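Local coordinates for vacuolar protein sorting-associated protein 29 (Entamoeba histolytica, PDB 5XCJ) that binds metal ions through a metallophosphatase fold and probably serves in retromer-mediated protein transport, at residues A[145-153]-A[162-170]. The protein carries 1 engineered substitution. Sequence-based numbering, arbitrary orientation.
Sequences NPVPSFMLL and IYEYTLVDG
Phe150 and Tyr165 face each other across a beta hairpin of the metallophosphatase fold, where strand 149-156 turns back into strand 159-168 within the six-stranded sheet. They form a hydrogen-bonded antiparallel pair, Phe150 N to Tyr165 O at 2.9 Å and Tyr165 N to Phe150 O at 2.8 Å. Phe150 holds CG between its backbone N and carbonyl carbon (chi1 75°), which swings the ring back toward the partner strand, and Tyr165 CB sits over one face, 3.7 Å from the ring centroid. The rings form a strongly offset pair with little overlap, their planes 16° apart; Phe150 CE1 approaches Tyr165 CD2 to 3.4 Å. Leu152 fills in beside them: its CG meets the Phe150 ring at the edge, in plane, while CD1 reaches Tyr165 CE2. Helix 20-28 packs on this face, with Phe22 set edge-to-face against Phe150, Leu26 touching Phe150 and Arg25 touching Leu152.

Pro148 and Leu167 continue the apolar surface where Leu167 N still bonds Pro148 O (2.9 Å). Leu167 CG lies opposite its backbone N (chi1 177°), and CD2 crosses to the proline ring at CG, 3.8 Å away, both residues also touching Phe22.

On the other face, the branches of Leu153 and Ile162 run alongside one another, CD2 against CG1, and Met151 SD contacts Ile162 CG2. Glu164 OE2 is hydrogen-bonded to Thr121 OG1. At the end far from the hairpin turn, this face approaches the metal site, the Ser149 side chain being about 9 Å from those of Asp8 and His117, zinc ligands in this protein; the site, which includes the engineered Ala62, holds no zinc here.

Back on the aromatic side, Tyr163 OH hydrogen-bonds Glu154, and Tyr163 N donates to its hydrogen-bonded pair mate at Leu152 O, which also lies in the ring plane, at the edge, 3.4 Å from Tyr163 CD2.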
loop_
_atom_site.group_PDB
_atom_site.type_symbol
_atom_site.label_atom_id
_atom_site.label_comp_id
_atom_site.label_asym_id
_atom_site.label_seq_id
_atom_site.Cartn_x
_atom_site.Cartn_y
_atom_site.Cartn_z
ATOM N N ASN A 145 16.448 -4.753 -7.204
ATOM C CA ASN A 145 16.382 -3.336 -7.522
ATOM C C ASN A 145 14.996 -2.717 -7.339
ATOM O O ASN A 145 14.304 -2.442 -8.310
ATOM C CB ASN A 145 16.896 -3.081 -8.937
ATOM C CG ASN A 145 17.428 -1.679 -9.113
ATOM O OD1 ASN A 145 16.843 -0.717 -8.623
ATOM N ND2 ASN A 145 18.551 -1.555 -9.806
ATOM N N PRO A 146 14.605 -2.491 -6.092
ATOM C CA PRO A 146 13.300 -1.899 -5.802
ATOM C C PRO A 146 13.218 -0.471 -6.320
ATOM O O PRO A 146 14.217 0.228 -6.318
ATOM C CB PRO A 146 13.240 -1.904 -4.275
ATOM C CG PRO A 146 14.657 -1.915 -3.832
ATOM C CD PRO A 146 15.437 -2.637 -4.886
ATOM N N VAL A 147 12.039 -0.053 -6.753
ATOM C CA VAL A 147 11.828 1.301 -7.251
ATOM C C VAL A 147 10.693 1.936 -6.464
ATOM O O VAL A 147 9.766 1.248 -6.058
ATOM C CB VAL A 147 11.466 1.326 -8.746
ATOM C CG1 VAL A 147 12.662 0.929 -9.592
ATOM C CG2 VAL A 147 10.260 0.438 -9.023
ATOM N N PRO A 148 10.745 3.248 -6.259
ATOM C CA PRO A 148 9.688 3.900 -5.488
ATOM C C PRO A 148 8.356 3.674 -6.182
ATOM O O PRO A 148 8.263 3.829 -7.391
ATOM C CB PRO A 148 10.076 5.376 -5.534
ATOM C CG PRO A 148 11.554 5.353 -5.683
ATOM C CD PRO A 148 11.859 4.169 -6.544
ATOM N N SER A 149 7.357 3.275 -5.412
ATOM C CA SER A 149 6.045 2.996 -5.950
ATOM C C SER A 149 4.909 3.265 -4.982
ATOM O O SER A 149 5.092 3.259 -3.776
ATOM C CB SER A 149 5.980 1.530 -6.371
ATOM O OG SER A 149 6.745 1.323 -7.537
ATOM N N PHE A 150 3.735 3.516 -5.548
ATOM C CA PHE A 150 2.499 3.708 -4.800
ATOM C C PHE A 150 1.288 3.488 -5.708
ATOM O O PHE A 150 1.422 3.406 -6.923
ATOM C CB PHE A 150 2.440 5.037 -4.047
ATOM C CG PHE A 150 2.181 6.222 -4.921
ATOM C CD1 PHE A 150 0.892 6.573 -5.260
ATOM C CD2 PHE A 150 3.228 6.987 -5.392
ATOM C CE1 PHE A 150 0.652 7.667 -6.058
ATOM C CE2 PHE A 150 2.994 8.078 -6.195
ATOM C CZ PHE A 150 1.704 8.416 -6.528
ATOM N N MET A 151 0.116 3.382 -5.103
ATOM C CA MET A 151 -1.112 3.163 -5.849
ATOM C C MET A 151 -2.194 4.154 -5.466
ATOM O O MET A 151 -2.262 4.605 -4.332
ATOM C CB MET A 151 -1.671 1.775 -5.555
ATOM C CG MET A 151 -0.982 0.604 -6.215
ATOM S SD MET A 151 -1.842 -0.909 -5.729
ATOM C CE MET A 151 -0.958 -2.130 -6.689
ATOM N N LEU A 152 -3.035 4.488 -6.435
ATOM C CA LEU A 152 -4.178 5.344 -6.199
ATOM C C LEU A 152 -5.379 4.562 -6.697
ATOM O O LEU A 152 -5.370 4.073 -7.820
ATOM C CB LEU A 152 -4.062 6.664 -6.945
ATOM C CG LEU A 152 -3.165 7.702 -6.288
ATOM C CD1 LEU A 152 -3.139 8.971 -7.116
ATOM C CD2 LEU A 152 -3.641 7.978 -4.874
ATOM N N LEU A 153 -6.392 4.425 -5.858
ATOM C CA LEU A 153 -7.581 3.685 -6.244
ATOM C C LEU A 153 -8.769 4.600 -6.416
ATOM O O LEU A 153 -9.025 5.459 -5.585
ATOM C CB LEU A 153 -7.942 2.617 -5.209
ATOM C CG LEU A 153 -6.873 1.699 -4.624
ATOM C CD1 LEU A 153 -7.531 0.743 -3.640
ATOM C CD2 LEU A 153 -6.129 0.945 -5.711
ATOM N N ILE A 162 -7.274 1.038 -10.620
ATOM C CA ILE A 162 -5.982 1.128 -9.970
ATOM C C ILE A 162 -4.974 1.898 -10.804
ATOM O O ILE A 162 -4.732 1.565 -11.954
ATOM C CB ILE A 162 -5.388 -0.273 -9.709
ATOM C CG1 ILE A 162 -6.174 -1.002 -8.624
ATOM C CG2 ILE A 162 -3.917 -0.175 -9.354
ATOM C CD1 ILE A 162 -6.561 -2.412 -9.001
ATOM N N TYR A 163 -4.395 2.931 -10.208
ATOM C CA TYR A 163 -3.377 3.729 -10.870
ATOM C C TYR A 163 -2.045 3.363 -10.229
ATOM O O TYR A 163 -1.760 3.784 -9.112
ATOM C CB TYR A 163 -3.626 5.224 -10.676
ATOM C CG TYR A 163 -4.880 5.755 -11.322
ATOM C CD1 TYR A 163 -4.860 6.218 -12.625
ATOM C CD2 TYR A 163 -6.072 5.817 -10.624
ATOM C CE1 TYR A 163 -5.997 6.712 -13.225
ATOM C CE2 TYR A 163 -7.219 6.311 -11.215
ATOM C CZ TYR A 163 -7.172 6.759 -12.516
ATOM O OH TYR A 163 -8.301 7.252 -13.118
ATOM N N GLU A 164 -1.240 2.578 -10.926
ATOM C CA GLU A 164 0.057 2.150 -10.421
ATOM C C GLU A 164 1.159 3.156 -10.743
ATOM O O GLU A 164 1.552 3.293 -11.893
ATOM C CB GLU A 164 0.447 0.796 -11.012
ATOM C CG GLU A 164 -0.625 -0.276 -10.989
ATOM C CD GLU A 164 -0.147 -1.564 -11.642
ATOM O OE1 GLU A 164 0.903 -1.534 -12.299
ATOM O OE2 GLU A 164 -0.816 -2.600 -11.494
ATOM N N TYR A 165 1.664 3.845 -9.725
ATOM C CA TYR A 165 2.724 4.824 -9.932
ATOM C C TYR A 165 4.082 4.285 -9.505
ATOM O O TYR A 165 4.223 3.770 -8.405
ATOM C CB TYR A 165 2.439 6.126 -9.171
ATOM C CG TYR A 165 1.292 6.933 -9.731
ATOM C CD1 TYR A 165 1.492 7.861 -10.742
ATOM C CD2 TYR A 165 0.004 6.756 -9.260
ATOM C CE1 TYR A 165 0.444 8.591 -11.260
ATOM C CE2 TYR A 165 -1.048 7.482 -9.766
ATOM C CZ TYR A 165 -0.826 8.395 -10.771
ATOM O OH TYR A 165 -1.876 9.117 -11.277
ATOM N N THR A 166 5.060 4.391 -10.398
ATOM C CA THR A 166 6.421 3.957 -10.122
ATOM C C THR A 166 7.430 4.986 -10.624
ATOM O O THR A 166 7.167 5.706 -11.575
ATOM C CB THR A 166 6.737 2.592 -10.754
ATOM O OG1 THR A 166 6.579 2.660 -12.173
ATOM C CG2 THR A 166 5.825 1.518 -10.189
ATOM N N LEU A 167 8.581 5.057 -9.967
ATOM C CA LEU A 167 9.627 5.968 -10.393
ATOM C C LEU A 167 10.748 5.111 -10.955
ATOM O O LEU A 167 11.464 4.452 -10.215
ATOM C CB LEU A 167 10.130 6.786 -9.205
ATOM C CG LEU A 167 11.285 7.765 -9.407
ATOM C CD1 LEU A 167 10.905 8.869 -10.383
ATOM C CD2 LEU A 167 11.743 8.342 -8.086
ATOM N N VAL A 168 10.874 5.096 -12.276
ATOM C CA VAL A 168 11.899 4.302 -12.927
ATOM C C VAL A 168 12.852 5.147 -13.758
ATOM O O VAL A 168 12.429 5.933 -14.594
ATOM C CB VAL A 168 11.290 3.236 -13.844
ATOM C CG1 VAL A 168 12.390 2.396 -14.471
ATOM C CG2 VAL A 168 10.299 2.380 -13.078
ATOM N N ASP A 169 14.139 5.000 -13.467
ATOM C CA ASP A 169 15.206 5.695 -14.175
ATOM C C ASP A 169 15.047 7.206 -14.144
ATOM O O ASP A 169 15.364 7.878 -15.105
ATOM C CB ASP A 169 15.297 5.201 -15.621
ATOM C CG ASP A 169 15.602 3.718 -15.707
ATOM O OD1 ASP A 169 16.112 3.166 -14.715
ATOM O OD2 ASP A 169 15.330 3.109 -16.759
ATOM N N GLY A 170 14.529 7.730 -13.042
ATOM C CA GLY A 170 14.365 9.162 -12.877
ATOM C C GLY A 170 13.140 9.734 -13.554
ATOM O O GLY A 170 12.929 10.941 -13.558
#